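Local structure of MtVAO615 (Myceliophthora thermophila, 6F72) at residues A94-V98 / Y123-V127; Q101-Y106 / W482-P488; G156-L160 / Y409-T413; Y231-H237 / Y516-A520. The protein is probably an oxidoreductase whose bicovalently bound FAD, once reduced, reacts rapidly with molecular oxygen, although no substrate has yet been identified. All coordinates share one frame; numbering follows the deposited sequence.

Contacts 3 and 4 lie in the core and share the flavin: contact 3 borders its dimethylbenzene end, contact 4 its pyrimidine end and ribityl chain, and each joins a segment of the FAD-binding PCMH-type region to one distant in sequence. Contact 1 is also buried but farther out, its centre about 19 Å from that of the chain, and holds a loop to a strand end. Contact 2, partly exposed and glycosylated, relies on aromatic packing and a water. Contacts 1, 2 and 3 touch through glutamine amides: Q104 NE2 reaches V98 O, and Q101 NE2 reaches Y409 O. The chemistry shifts from indole faces near the surface to backbone amides, phenol hydroxyls and glycines around the cofactor.

Contact 1 (A94-V98 / Y123-V127); sequences APGDV and YPSYV
A loop that leads toward helix 101-104 packs here, through G96 and D97, against Y123 and P124 at the approach to strand 126-129 of the FAD-binding region. The phenol of Y123 is the main bridge. Its CG stands opposite the carbonyl carbon (chi1 -81°), which brings the ring alongside the loop and carries OH to the carboxylate, where Y123 OH donates to D97 OD2 at 2.5 Å from above the carboxylate plane. A weak bond from V98 N to Y123 OH (3.4 Å) adds a second link. Tyrosine suits the place because its ring packs while its hydroxyl bonds: V98 CG2 lies 3.8 Å from Y123 CE1, and G96 O sits over one face, 3.4 Å from Y123 CD2, buried without a hydrogen-bonding partner. V127 CG2 packs 3.9 Å from G96 CA, on the side where a CB would point, and P95 CB meets V127 CG1 at 4.0 Å. The other carboxylate oxygen, D97 OD1, accepts from Q60 N. K153, at the end of strand 150-153, bonds the carbonyls of A94 and D97, while strand 126-129 runs between strands 54-56 and 169-172, V127 pairing with I55 and Y126 with S170.

Contact 2 (Q101-Y106 / W482-P488); sequences QNFQNY and WDWDASP. With NAG (2-acetamido-2-deoxy-beta-D-glucopyranose), chain C.
Y106, W482 and W484 form an aromatic cluster between the end of helix 101-104 and the loop that precedes helix 488-508. The ring contacts are oblique: Y106 CZ comes to 3.3 Å from W482 CZ2, planes 44° apart, and Y106 CE1 meets W484 CZ3 at 3.9 Å. Within the loop, W482 NE1 lies over the centre of the W484 ring. CH-pi contacts follow. For W482, chi1 -175° extends the indole toward the helix and chi2 -97° turns its face to Q101, whose CB sits 3.5 Å from the centroid of the W482 five-membered ring, almost on its normal; P488 CG lies over a face of Y106. Plain packing adds N102 CA, 3.5 Å from W482 CZ3. Tryptophan suits the place because its broad indole takes Q101 CB on one face yet meets Y106 with CZ2. Cutting W482 back to an alanine is likely to open a gap beside Q101 and N102 and leave the Y106 and W484 rings free to shift.

A water bridges the contact: it accepts from Y106 OH at 2.6 Å and donates to D483 O and A486 O, tying the phenol to a type I turn, D483-A486. Other polar ends bond outside the segments: Q101 NE2 and the W484 indole N-H reach D85 OD1, Q101 NE2 also Y409 O, and N102 ND2 D495. N105, leaving the helix with positive phi, carries N-linked NAG through ND2. M491 of helix 488-508 packs on Y106 and W482, and W482 also rests on P411, at the approach to strand 412-419.

Contact 3 (G156-L160 / Y409-T413); sequences GHDYL and YFPFT. With FAD (flavin-adenine dinucleotide), chain E.
Y159 and Y409 lie beside the covalent flavin site, in which H157 ND1 is bonded to FAD C8M and C222 supplies the second cross-link. Their side chains run in opposite directions past each other, ring planes 33° apart and centroids 4.8 Å apart, an oblique pairing in which Y159 CD1 approaches Y409 CZ at 3.4 Å. Y159 is packed on both faces: T413 CB stands over one, 3.9 Å from the Y159 ring centroid, and the carbonyl oxygen of H157 lies over the other. Threonine fits here because its CB packs on the ring while its OG1 donates to F410 O.

For Y409, chi1 -165° swings the phenol out toward the cofactor loop. There Y409 OH donates to H157 O at 2.8 Å from well above the carbonyl plane, which helps fix the backbone that bears the linked histidine. Next to the hydroxyl carbon, Y409 CE2 lies 3.5 Å from FAD C8M. The imidazole is steadied on its far side by T224, which bonds H157 NE2, while G156 N and D158 N donate to the FAD phosphate oxygens O2A and O1A.

Y159 OH comes within 3.1 Å of FAD C8 and binds a water that accepts from F410 N. Without this phenol, as with a leucine in its place, that water would probably lose its hydroxyl partner, and T413 and Y409 the flat ring they pack on. A second water donates to Y159 O and P411 O, each at 2.7 Å.

Contact 4 (Y231-H237 / Y516-A520); sequences YTQGGGH and YLNEA. With FAD (flavin-adenine dinucleotide), chain E.
Y516 spans the contact, reaching past G234 and G236 to the pyrimidine end of the flavin. The residue begins a type I turn, Y516-E519, and its CB points toward the glycines; CG, anti to the backbone N (chi1 179°), carries the ring on in their direction. Along one edge, CD1 and then CE1 run beside a carbonyl, with Y516 CE1 3.4 Å from G234 O near the ring plane. On the other edge, Y516 CE2 lies 3.2 Å from FAD O2 and also near H237 ND1, and CZ is likewise close to FAD O2. N518 CB, from the same turn, sits over a ring face. At the tip three bonds meet: Y516 OH donates to FAD O2 at 2.6 Å, accepts from N518 ND2 at 2.9 Å in a nearly straight bond (167°), and accepts weakly from G236 N.

FAD O2 gains a second donor in H237 N, 3.1 Å away; the two would probably draw electron density toward the pyrimidine end of the isoalloxazine. The arrangement joins the end of helix 227-233, in the FAD-binding PCMH-type region, to the berberine-like region, both of which contact the flavin. The run of three glycines explains the fit. A CB on G234 would strike N518 ND2 and L517 CD1, whereas the bare G234 CA lets L517 CD1 settle at 3.8 Å. G235 and G236 take backbone angles that would jam a CB against the preceding carbonyl oxygen.

N518 also serves the ribityl chain, as FAD O4' donates to N518 OD1 at 2.9 Å. E519 reaches over one face of the isoalloxazine, where E519 OE2 is 3.6 Å from FAD C10.

Contact 1 (A94-V98 / Y123-V127)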
# COMPACT_ATOMS: atom_id res chain seq x y z
N ALA A 94 3.31 -11.80 12.42
CA ALA A 94 2.24 -12.14 13.35
C ALA A 94 0.95 -12.48 12.58
O ALA A 94 0.61 -11.78 11.61
CB ALA A 94 2.01 -11.01 14.34
N PRO A 95 0.25 -13.57 12.98
CA PRO A 95 -0.96 -14.02 12.29
C PRO A 95 -2.09 -13.00 12.22
O PRO A 95 -2.59 -12.73 11.14
CB PRO A 95 -1.39 -15.25 13.11
CG PRO A 95 -0.11 -15.75 13.68
CD PRO A 95 0.63 -14.51 14.06
N GLY A 96 -2.50 -12.44 13.35
CA GLY A 96 -3.68 -11.59 13.37
C GLY A 96 -3.42 -10.11 13.57
O GLY A 96 -4.37 -9.35 13.68
N ASP A 97 -2.15 -9.70 13.60
CA ASP A 97 -1.81 -8.30 13.85
C ASP A 97 -1.88 -7.51 12.56
O ASP A 97 -1.64 -8.06 11.48
CB ASP A 97 -0.40 -8.12 14.43
CG ASP A 97 -0.40 -8.05 15.95
OD1 ASP A 97 -0.36 -9.14 16.57
OD2 ASP A 97 -0.42 -6.91 16.51
N VAL A 98 -2.20 -6.22 12.67
CA VAL A 98 -1.98 -5.27 11.57
C VAL A 98 -0.95 -4.23 12.00
O VAL A 98 -0.67 -4.10 13.21
CB VAL A 98 -3.29 -4.66 11.02
CG1 VAL A 98 -4.08 -5.72 10.27
CG2 VAL A 98 -4.14 -4.01 12.11
N TYR A 123 -9.08 -6.83 15.66
CA TYR A 123 -8.37 -8.01 15.19
C TYR A 123 -9.37 -9.13 14.94
O TYR A 123 -10.38 -9.20 15.65
CB TYR A 123 -7.33 -8.44 16.24
CG TYR A 123 -6.03 -7.66 16.17
CD1 TYR A 123 -5.95 -6.43 15.50
CD2 TYR A 123 -4.89 -8.14 16.81
CE1 TYR A 123 -4.76 -5.72 15.45
CE2 TYR A 123 -3.69 -7.43 16.76
CZ TYR A 123 -3.64 -6.23 16.08
OH TYR A 123 -2.46 -5.53 16.01
N PRO A 124 -9.11 -10.00 13.93
CA PRO A 124 -9.98 -11.16 13.67
C PRO A 124 -9.92 -12.16 14.84
O PRO A 124 -8.89 -12.23 15.50
CB PRO A 124 -9.35 -11.80 12.42
CG PRO A 124 -7.89 -11.47 12.55
CD PRO A 124 -7.87 -10.07 13.13
N SER A 125 -10.99 -12.92 15.06
CA SER A 125 -11.02 -13.97 16.08
C SER A 125 -10.15 -15.19 15.76
O SER A 125 -9.49 -15.74 16.65
CB SER A 125 -12.46 -14.44 16.28
OG SER A 125 -13.26 -13.42 16.82
N TYR A 126 -10.17 -15.62 14.50
CA TYR A 126 -9.42 -16.79 14.02
C TYR A 126 -8.74 -16.49 12.69
O TYR A 126 -9.25 -15.71 11.88
CB TYR A 126 -10.33 -18.01 13.85
CG TYR A 126 -10.83 -18.59 15.15
CD1 TYR A 126 -10.09 -19.57 15.83
CD2 TYR A 126 -12.04 -18.16 15.69
CE1 TYR A 126 -10.56 -20.09 17.04
CE2 TYR A 126 -12.51 -18.67 16.89
CZ TYR A 126 -11.78 -19.64 17.55
OH TYR A 126 -12.27 -20.14 18.74
N VAL A 127 -7.58 -17.12 12.49
CA VAL A 127 -6.71 -16.86 11.34
C VAL A 127 -6.46 -18.17 10.60
O VAL A 127 -5.93 -19.14 11.18
CB VAL A 127 -5.37 -16.23 11.81
CG1 VAL A 127 -4.39 -16.07 10.65
CG2 VAL A 127 -5.58 -14.89 12.53

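Contact 2 (Q101-Y106 / W482-P488)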
# COMPACT_ATOMS: atom_id res chain seq x y z
N GLN A 101 -1.43 1.49 14.13
CA GLN A 101 -1.66 1.82 15.54
C GLN A 101 -3.09 2.31 15.75
O GLN A 101 -3.66 2.10 16.82
CB GLN A 101 -0.67 2.89 16.05
CG GLN A 101 0.81 2.65 15.77
CD GLN A 101 1.27 3.22 14.43
OE1 GLN A 101 0.48 3.37 13.51
NE2 GLN A 101 2.56 3.53 14.33
N ASN A 102 -3.67 2.93 14.72
CA ASN A 102 -5.04 3.42 14.81
C ASN A 102 -6.06 2.28 14.85
O ASN A 102 -7.05 2.37 15.55
CB ASN A 102 -5.34 4.42 13.69
CG ASN A 102 -6.71 5.09 13.84
OD1 ASN A 102 -7.18 5.35 14.94
ND2 ASN A 102 -7.32 5.40 12.71
N PHE A 103 -5.80 1.22 14.07
CA PHE A 103 -6.70 0.08 14.05
C PHE A 103 -6.43 -0.91 15.20
O PHE A 103 -7.35 -1.58 15.62
CB PHE A 103 -6.78 -0.58 12.64
CG PHE A 103 -7.52 0.27 11.65
CD1 PHE A 103 -8.92 0.27 11.61
CD2 PHE A 103 -6.83 1.14 10.81
CE1 PHE A 103 -9.61 1.09 10.74
CE2 PHE A 103 -7.51 1.97 9.93
CZ PHE A 103 -8.90 1.95 9.89
N GLN A 104 -5.18 -0.98 15.69
CA GLN A 104 -4.87 -1.60 16.99
C GLN A 104 -5.80 -1.00 18.03
O GLN A 104 -6.40 -1.72 18.82
CB GLN A 104 -3.41 -1.38 17.39
CG GLN A 104 -2.42 -2.20 16.58
CD GLN A 104 -1.01 -1.64 16.62
OE1 GLN A 104 -0.68 -0.81 17.46
NE2 GLN A 104 -0.16 -2.12 15.71
N ASN A 105 -5.95 0.33 17.98
CA ASN A 105 -6.95 1.06 18.77
C ASN A 105 -6.87 0.76 20.29
O ASN A 105 -7.90 0.63 20.97
CB ASN A 105 -8.36 0.82 18.23
CG ASN A 105 -9.33 1.92 18.59
OD1 ASN A 105 -8.91 3.03 18.89
ND2 ASN A 105 -10.61 1.62 18.54
N TYR A 106 -5.64 0.62 20.78
CA TYR A 106 -5.34 0.40 22.21
C TYR A 106 -5.85 -0.92 22.80
O TYR A 106 -5.81 -1.10 24.02
CB TYR A 106 -5.82 1.59 23.07
CG TYR A 106 -5.35 2.96 22.59
CD1 TYR A 106 -4.13 3.49 23.03
CD2 TYR A 106 -6.14 3.74 21.72
CE1 TYR A 106 -3.70 4.75 22.61
CE2 TYR A 106 -5.71 5.00 21.29
CZ TYR A 106 -4.50 5.50 21.75
OH TYR A 106 -4.04 6.74 21.37
N TRP A 482 1.58 8.60 14.55
CA TRP A 482 0.90 8.25 15.79
C TRP A 482 1.72 8.78 16.97
O TRP A 482 2.94 8.95 16.86
CB TRP A 482 0.75 6.74 15.88
CG TRP A 482 -0.03 6.24 17.02
CD1 TRP A 482 0.47 5.79 18.21
CD2 TRP A 482 -1.46 6.10 17.10
NE1 TRP A 482 -0.56 5.38 19.02
CE2 TRP A 482 -1.75 5.55 18.37
CE3 TRP A 482 -2.52 6.38 16.22
CZ2 TRP A 482 -3.06 5.28 18.79
CZ3 TRP A 482 -3.83 6.11 16.64
CH2 TRP A 482 -4.08 5.56 17.92
N ASP A 483 1.05 9.07 18.08
CA ASP A 483 1.73 9.59 19.26
C ASP A 483 1.27 8.82 20.48
O ASP A 483 0.13 8.98 20.94
CB ASP A 483 1.49 11.11 19.40
CG ASP A 483 2.28 11.74 20.55
OD1 ASP A 483 3.02 11.04 21.29
OD2 ASP A 483 2.13 12.96 20.71
N TRP A 484 2.17 7.99 20.99
CA TRP A 484 1.89 7.15 22.15
C TRP A 484 1.75 7.91 23.49
O TRP A 484 1.22 7.35 24.46
CB TRP A 484 2.92 6.02 22.25
CG TRP A 484 2.70 4.96 21.20
CD1 TRP A 484 3.53 4.66 20.16
CD2 TRP A 484 1.58 4.07 21.09
NE1 TRP A 484 3.00 3.63 19.41
CE2 TRP A 484 1.80 3.25 19.96
CE3 TRP A 484 0.41 3.88 21.86
CZ2 TRP A 484 0.90 2.25 19.56
CZ3 TRP A 484 -0.49 2.89 21.47
CH2 TRP A 484 -0.24 2.09 20.31
N ASP A 485 2.20 9.17 23.54
CA ASP A 485 1.99 10.05 24.71
C ASP A 485 0.65 10.79 24.70
O ASP A 485 0.23 11.32 25.74
CB ASP A 485 3.08 11.11 24.79
CG ASP A 485 4.44 10.54 25.02
OD1 ASP A 485 4.57 9.41 25.52
OD2 ASP A 485 5.42 11.24 24.72
N ALA A 486 0.03 10.87 23.53
CA ALA A 486 -1.23 11.60 23.37
C ALA A 486 -2.36 10.72 23.87
O ALA A 486 -2.19 9.52 24.04
CB ALA A 486 -1.43 11.98 21.89
N SER A 487 -3.53 11.31 24.10
CA SER A 487 -4.71 10.53 24.47
C SER A 487 -5.34 9.79 23.28
O SER A 487 -5.08 10.14 22.12
CB SER A 487 -5.73 11.43 25.16
OG SER A 487 -6.42 12.21 24.20
N PRO A 488 -6.18 8.76 23.54
CA PRO A 488 -6.99 8.13 22.48
C PRO A 488 -7.89 9.13 21.75
O PRO A 488 -8.09 9.03 20.55
CB PRO A 488 -7.88 7.14 23.23
CG PRO A 488 -7.11 6.80 24.46
CD PRO A 488 -6.27 8.00 24.81
C1 NAG C . -11.64 2.59 18.82
C2 NAG C . -12.25 2.74 17.40
C3 NAG C . -13.53 3.57 17.44
C4 NAG C . -14.54 3.07 18.49
C5 NAG C . -13.84 2.80 19.83
C6 NAG C . -14.75 2.05 20.80
C7 NAG C . -10.80 2.63 15.40
C8 NAG C . -9.88 3.43 14.52
N2 NAG C . -11.33 3.31 16.43
O3 NAG C . -14.13 3.57 16.14
O4 NAG C . -15.53 4.08 18.74
O5 NAG C . -12.63 2.04 19.68
O6 NAG C . -14.26 2.32 22.12
O7 NAG C . -11.04 1.46 15.15
O HOH W 1 -1.70 7.45 22.24

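Contact 3 (G156-L160 / Y409-T413)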
# COMPACT_ATOMS: atom_id res chain seq x y z
N GLY A 156 -0.65 -6.92 6.58
CA GLY A 156 -1.26 -5.96 7.51
C GLY A 156 -0.85 -4.50 7.35
O GLY A 156 -1.07 -3.68 8.27
N HIS A 157 -0.27 -4.15 6.20
CA HIS A 157 0.13 -2.78 5.91
C HIS A 157 -1.01 -1.81 5.72
O HIS A 157 -0.76 -0.61 5.77
CB HIS A 157 0.96 -2.72 4.64
CG HIS A 157 2.41 -2.50 4.87
ND1 HIS A 157 2.97 -1.24 5.07
CD2 HIS A 157 3.43 -3.39 4.87
CE1 HIS A 157 4.27 -1.40 5.22
NE2 HIS A 157 4.58 -2.68 5.09
N ASP A 158 -2.24 -2.29 5.52
CA ASP A 158 -3.32 -1.41 5.04
C ASP A 158 -3.64 -0.20 5.91
O ASP A 158 -4.05 -0.35 7.06
CB ASP A 158 -4.63 -2.14 4.74
CG ASP A 158 -5.53 -1.31 3.82
OD1 ASP A 158 -5.29 -1.28 2.59
OD2 ASP A 158 -6.46 -0.67 4.37
N TYR A 159 -3.49 0.98 5.32
CA TYR A 159 -3.73 2.24 6.02
C TYR A 159 -5.19 2.45 6.40
O TYR A 159 -5.47 3.25 7.28
CB TYR A 159 -3.19 3.44 5.22
CG TYR A 159 -1.68 3.48 5.11
CD1 TYR A 159 -0.88 3.67 6.23
CD2 TYR A 159 -1.06 3.33 3.87
CE1 TYR A 159 0.51 3.70 6.13
CE2 TYR A 159 0.33 3.36 3.75
CZ TYR A 159 1.11 3.54 4.88
OH TYR A 159 2.49 3.59 4.79
N LEU A 160 -6.09 1.72 5.75
CA LEU A 160 -7.53 1.93 5.92
C LEU A 160 -8.16 0.81 6.75
O LEU A 160 -9.38 0.75 6.89
CB LEU A 160 -8.24 2.12 4.55
CG LEU A 160 -7.88 3.26 3.56
CD1 LEU A 160 -6.63 3.01 2.72
CD2 LEU A 160 -9.05 3.56 2.62
N TYR A 409 5.73 3.71 10.14
CA TYR A 409 4.32 3.55 9.86
C TYR A 409 3.55 4.71 10.41
O TYR A 409 3.43 4.87 11.64
CB TYR A 409 3.76 2.24 10.41
CG TYR A 409 2.42 1.92 9.79
CD1 TYR A 409 1.24 2.53 10.27
CD2 TYR A 409 2.32 1.04 8.70
CE1 TYR A 409 0.01 2.26 9.70
CE2 TYR A 409 1.10 0.75 8.12
CZ TYR A 409 -0.05 1.35 8.61
OH TYR A 409 -1.26 1.06 8.01
N PHE A 410 3.01 5.52 9.50
CA PHE A 410 2.14 6.63 9.85
C PHE A 410 0.70 6.24 9.52
O PHE A 410 0.37 6.06 8.35
CB PHE A 410 2.52 7.88 9.08
CG PHE A 410 3.97 8.28 9.19
CD1 PHE A 410 4.53 8.64 10.42
CD2 PHE A 410 4.77 8.35 8.04
CE1 PHE A 410 5.86 9.04 10.51
CE2 PHE A 410 6.11 8.76 8.12
CZ PHE A 410 6.65 9.10 9.36
N PRO A 411 -0.17 6.08 10.53
CA PRO A 411 -1.54 5.56 10.38
C PRO A 411 -2.58 6.55 9.84
O PRO A 411 -3.76 6.19 9.68
CB PRO A 411 -1.91 5.16 11.81
CG PRO A 411 -1.14 6.11 12.65
CD PRO A 411 0.17 6.30 11.95
N PHE A 412 -2.15 7.79 9.61
CA PHE A 412 -3.01 8.83 9.04
C PHE A 412 -2.43 9.29 7.70
O PHE A 412 -2.09 10.47 7.51
CB PHE A 412 -3.19 10.01 10.03
CG PHE A 412 -3.50 9.58 11.44
CD1 PHE A 412 -4.75 9.05 11.78
CD2 PHE A 412 -2.53 9.70 12.44
CE1 PHE A 412 -5.03 8.65 13.08
CE2 PHE A 412 -2.81 9.30 13.75
CZ PHE A 412 -4.06 8.78 14.07
N THR A 413 -2.32 8.34 6.77
CA THR A 413 -1.74 8.57 5.45
C THR A 413 -2.85 9.03 4.51
O THR A 413 -3.92 8.41 4.44
CB THR A 413 -1.00 7.32 4.90
OG1 THR A 413 0.18 7.07 5.68
CG2 THR A 413 -0.58 7.49 3.45
PA FAD E . -2.58 -5.90 3.46
O1A FAD E . -3.07 -4.94 4.51
O2A FAD E . -2.29 -7.30 3.93
O5B FAD E . -3.65 -5.93 2.27
C5B FAD E . -4.26 -4.74 1.76
C4B FAD E . -5.61 -5.03 1.13
O4B FAD E . -5.46 -6.01 0.09
C3B FAD E . -6.65 -5.59 2.08
O3B FAD E . -7.92 -5.06 1.67
C2B FAD E . -6.63 -7.09 1.84
O2B FAD E . -7.91 -7.69 2.09
C1B FAD E . -6.25 -7.17 0.37
N9A FAD E . -5.45 -8.36 0.00
C8A FAD E . -4.12 -8.52 0.24
N7A FAD E . -3.69 -9.70 -0.26
C5A FAD E . -4.74 -10.31 -0.83
C6A FAD E . -4.96 -11.58 -1.55
N6A FAD E . -3.94 -12.44 -1.72
N1A FAD E . -6.21 -11.85 -1.99
C2A FAD E . -7.24 -11.00 -1.81
N3A FAD E . -7.11 -9.81 -1.17
C4A FAD E . -5.90 -9.42 -0.67
N1 FAD E . 2.11 1.85 -1.96
C2 FAD E . 2.66 2.31 -3.11
O2 FAD E . 1.96 2.36 -4.14
N3 FAD E . 3.95 2.73 -3.16
C4 FAD E . 4.77 2.73 -2.10
O4 FAD E . 5.96 3.13 -2.20
C4X FAD E . 4.24 2.23 -0.81
N5 FAD E . 5.01 2.18 0.30
C5X FAD E . 4.52 1.72 1.48
C6 FAD E . 5.34 1.67 2.63
C7 FAD E . 4.80 1.19 3.84
C7M FAD E . 5.69 1.16 5.07
C8 FAD E . 3.37 0.71 3.91
C8M FAD E . 2.73 0.08 5.14
C9 FAD E . 2.58 0.76 2.77
C9A FAD E . 3.09 1.25 1.56
N10 FAD E . 2.28 1.27 0.40
C10 FAD E . 2.83 1.78 -0.81
C1' FAD E . 0.88 0.87 0.47
C2' FAD E . 0.48 -0.46 -0.11
O2' FAD E . 0.48 -0.33 -1.53
C3' FAD E . -0.93 -0.71 0.41
O3' FAD E . -1.01 -0.50 1.84
C4' FAD E . -1.41 -2.11 0.06
O4' FAD E . -2.81 -2.22 0.34
C5' FAD E . -0.59 -3.18 0.77
O5' FAD E . -1.11 -4.48 0.52
P FAD E . -0.61 -5.72 1.41
O1P FAD E . 0.89 -5.69 1.48
O2P FAD E . -1.36 -6.92 0.88
O3P FAD E . -1.21 -5.33 2.86
O HOH W 2 -4.06 3.49 9.61
O HOH W 3 3.60 4.83 6.88

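Contact 4 (Y231-H237 / Y516-A520)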
# COMPACT_ATOMS: atom_id res chain seq x y z
N TYR A 231 -1.11 -3.92 -2.81
CA TYR A 231 -0.18 -3.11 -3.59
C TYR A 231 -0.47 -3.14 -5.12
O TYR A 231 -0.84 -2.10 -5.70
CB TYR A 231 1.27 -3.51 -3.29
CG TYR A 231 2.26 -2.79 -4.19
CD1 TYR A 231 2.66 -1.47 -3.90
CD2 TYR A 231 2.74 -3.40 -5.36
CE1 TYR A 231 3.55 -0.80 -4.74
CE2 TYR A 231 3.63 -2.75 -6.20
CZ TYR A 231 4.01 -1.45 -5.91
OH TYR A 231 4.89 -0.81 -6.75
N THR A 232 -0.35 -4.31 -5.75
CA THR A 232 -0.59 -4.41 -7.18
C THR A 232 -2.09 -4.30 -7.45
O THR A 232 -2.50 -3.64 -8.39
CB THR A 232 0.02 -5.68 -7.83
OG1 THR A 232 1.45 -5.64 -7.73
CG2 THR A 232 -0.31 -5.73 -9.28
N GLN A 233 -2.91 -4.94 -6.62
CA GLN A 233 -4.36 -4.94 -6.82
C GLN A 233 -4.99 -3.54 -6.78
O GLN A 233 -5.97 -3.28 -7.48
CB GLN A 233 -5.03 -5.86 -5.81
CG GLN A 233 -4.83 -7.35 -6.15
CD GLN A 233 -5.34 -8.29 -5.08
OE1 GLN A 233 -6.54 -8.31 -4.78
NE2 GLN A 233 -4.45 -9.14 -4.55
N GLY A 234 -4.40 -2.65 -5.98
CA GLY A 234 -4.89 -1.27 -5.89
C GLY A 234 -4.18 -0.26 -6.78
O GLY A 234 -4.45 0.96 -6.68
N GLY A 235 -3.28 -0.72 -7.64
CA GLY A 235 -2.50 0.19 -8.47
C GLY A 235 -1.03 -0.14 -8.36
O GLY A 235 -0.53 -1.00 -9.11
N GLY A 236 -0.36 0.53 -7.42
CA GLY A 236 1.02 0.22 -7.08
C GLY A 236 2.04 1.08 -7.79
O GLY A 236 2.48 0.76 -8.91
N HIS A 237 2.44 2.17 -7.15
CA HIS A 237 3.51 2.99 -7.71
C HIS A 237 4.89 2.52 -7.26
O HIS A 237 5.03 1.75 -6.30
CB HIS A 237 3.26 4.48 -7.47
CG HIS A 237 3.73 4.97 -6.14
ND1 HIS A 237 2.96 4.92 -5.00
CD2 HIS A 237 4.90 5.57 -5.78
CE1 HIS A 237 3.63 5.44 -3.99
NE2 HIS A 237 4.81 5.84 -4.44
N TYR A 516 -5.31 8.19 -4.20
CA TYR A 516 -4.82 6.84 -4.38
C TYR A 516 -5.51 5.95 -3.34
O TYR A 516 -5.45 6.25 -2.13
CB TYR A 516 -3.30 6.85 -4.25
CG TYR A 516 -2.59 5.51 -4.39
CD1 TYR A 516 -3.10 4.47 -5.20
CD2 TYR A 516 -1.37 5.30 -3.74
CE1 TYR A 516 -2.42 3.26 -5.31
CE2 TYR A 516 -0.69 4.10 -3.85
CZ TYR A 516 -1.20 3.08 -4.64
OH TYR A 516 -0.50 1.88 -4.73
N LEU A 517 -6.20 4.90 -3.79
CA LEU A 517 -7.03 4.08 -2.89
C LEU A 517 -6.22 3.36 -1.80
O LEU A 517 -6.77 2.97 -0.75
CB LEU A 517 -7.91 3.08 -3.67
CG LEU A 517 -7.27 1.87 -4.38
CD1 LEU A 517 -7.01 0.72 -3.39
CD2 LEU A 517 -8.10 1.39 -5.57
N ASN A 518 -4.93 3.17 -2.08
CA ASN A 518 -4.02 2.49 -1.16
C ASN A 518 -3.54 3.39 -0.03
O ASN A 518 -3.19 2.90 1.04
CB ASN A 518 -2.81 1.89 -1.89
CG ASN A 518 -3.05 0.44 -2.35
OD1 ASN A 518 -3.74 -0.34 -1.69
ND2 ASN A 518 -2.46 0.07 -3.48
N GLU A 519 -3.53 4.70 -0.26
CA GLU A 519 -2.99 5.65 0.72
C GLU A 519 -4.01 6.75 0.97
O GLU A 519 -3.93 7.84 0.42
CB GLU A 519 -1.64 6.21 0.23
CG GLU A 519 -0.62 5.12 -0.08
CD GLU A 519 0.76 5.66 -0.40
OE1 GLU A 519 0.87 6.64 -1.17
OE2 GLU A 519 1.74 5.09 0.12
N ALA A 520 -5.02 6.41 1.77
CA ALA A 520 -6.08 7.33 2.15
C ALA A 520 -6.53 7.04 3.59
O ALA A 520 -6.09 6.06 4.19
CB ALA A 520 -7.25 7.20 1.21
PA FAD E . -2.58 -5.90 3.46
O1A FAD E . -3.07 -4.94 4.51
O2A FAD E . -2.29 -7.30 3.93
O5B FAD E . -3.65 -5.93 2.27
C5B FAD E . -4.26 -4.74 1.76
C4B FAD E . -5.61 -5.03 1.13
O4B FAD E . -5.46 -6.01 0.09
C3B FAD E . -6.65 -5.59 2.08
O3B FAD E . -7.92 -5.06 1.67
C2B FAD E . -6.63 -7.09 1.84
O2B FAD E . -7.91 -7.69 2.09
C1B FAD E . -6.25 -7.17 0.37
N9A FAD E . -5.45 -8.36 0.00
C8A FAD E . -4.12 -8.52 0.24
N7A FAD E . -3.69 -9.70 -0.26
C5A FAD E . -4.74 -10.31 -0.83
C6A FAD E . -4.96 -11.58 -1.55
N6A FAD E . -3.94 -12.44 -1.72
N1A FAD E . -6.21 -11.85 -1.99
C2A FAD E . -7.24 -11.00 -1.81
N3A FAD E . -7.11 -9.81 -1.17
C4A FAD E . -5.90 -9.42 -0.67
N1 FAD E . 2.11 1.85 -1.96
C2 FAD E . 2.66 2.31 -3.11
O2 FAD E . 1.96 2.36 -4.14
N3 FAD E . 3.95 2.73 -3.16
C4 FAD E . 4.77 2.73 -2.10
O4 FAD E . 5.96 3.13 -2.20
C4X FAD E . 4.24 2.23 -0.81
N5 FAD E . 5.01 2.18 0.30
C5X FAD E . 4.52 1.72 1.48
C6 FAD E . 5.34 1.67 2.63
C7 FAD E . 4.80 1.19 3.84
C7M FAD E . 5.69 1.16 5.07
C8 FAD E . 3.37 0.71 3.91
C8M FAD E . 2.73 0.08 5.14
C9 FAD E . 2.58 0.76 2.77
C9A FAD E . 3.09 1.25 1.56
N10 FAD E . 2.28 1.27 0.40
C10 FAD E . 2.83 1.78 -0.81
C1' FAD E . 0.88 0.87 0.47
C2' FAD E . 0.48 -0.46 -0.11
O2' FAD E . 0.48 -0.33 -1.53
C3' FAD E . -0.93 -0.71 0.41
O3' FAD E . -1.01 -0.50 1.84
C4' FAD E . -1.41 -2.11 0.06
O4' FAD E . -2.81 -2.22 0.34
C5' FAD E . -0.59 -3.18 0.77
O5' FAD E . -1.11 -4.48 0.52
P FAD E . -0.61 -5.72 1.41
O1P FAD E . 0.89 -5.69 1.48
O2P FAD E . -1.36 -6.92 0.88
O3P FAD E . -1.21 -5.33 2.86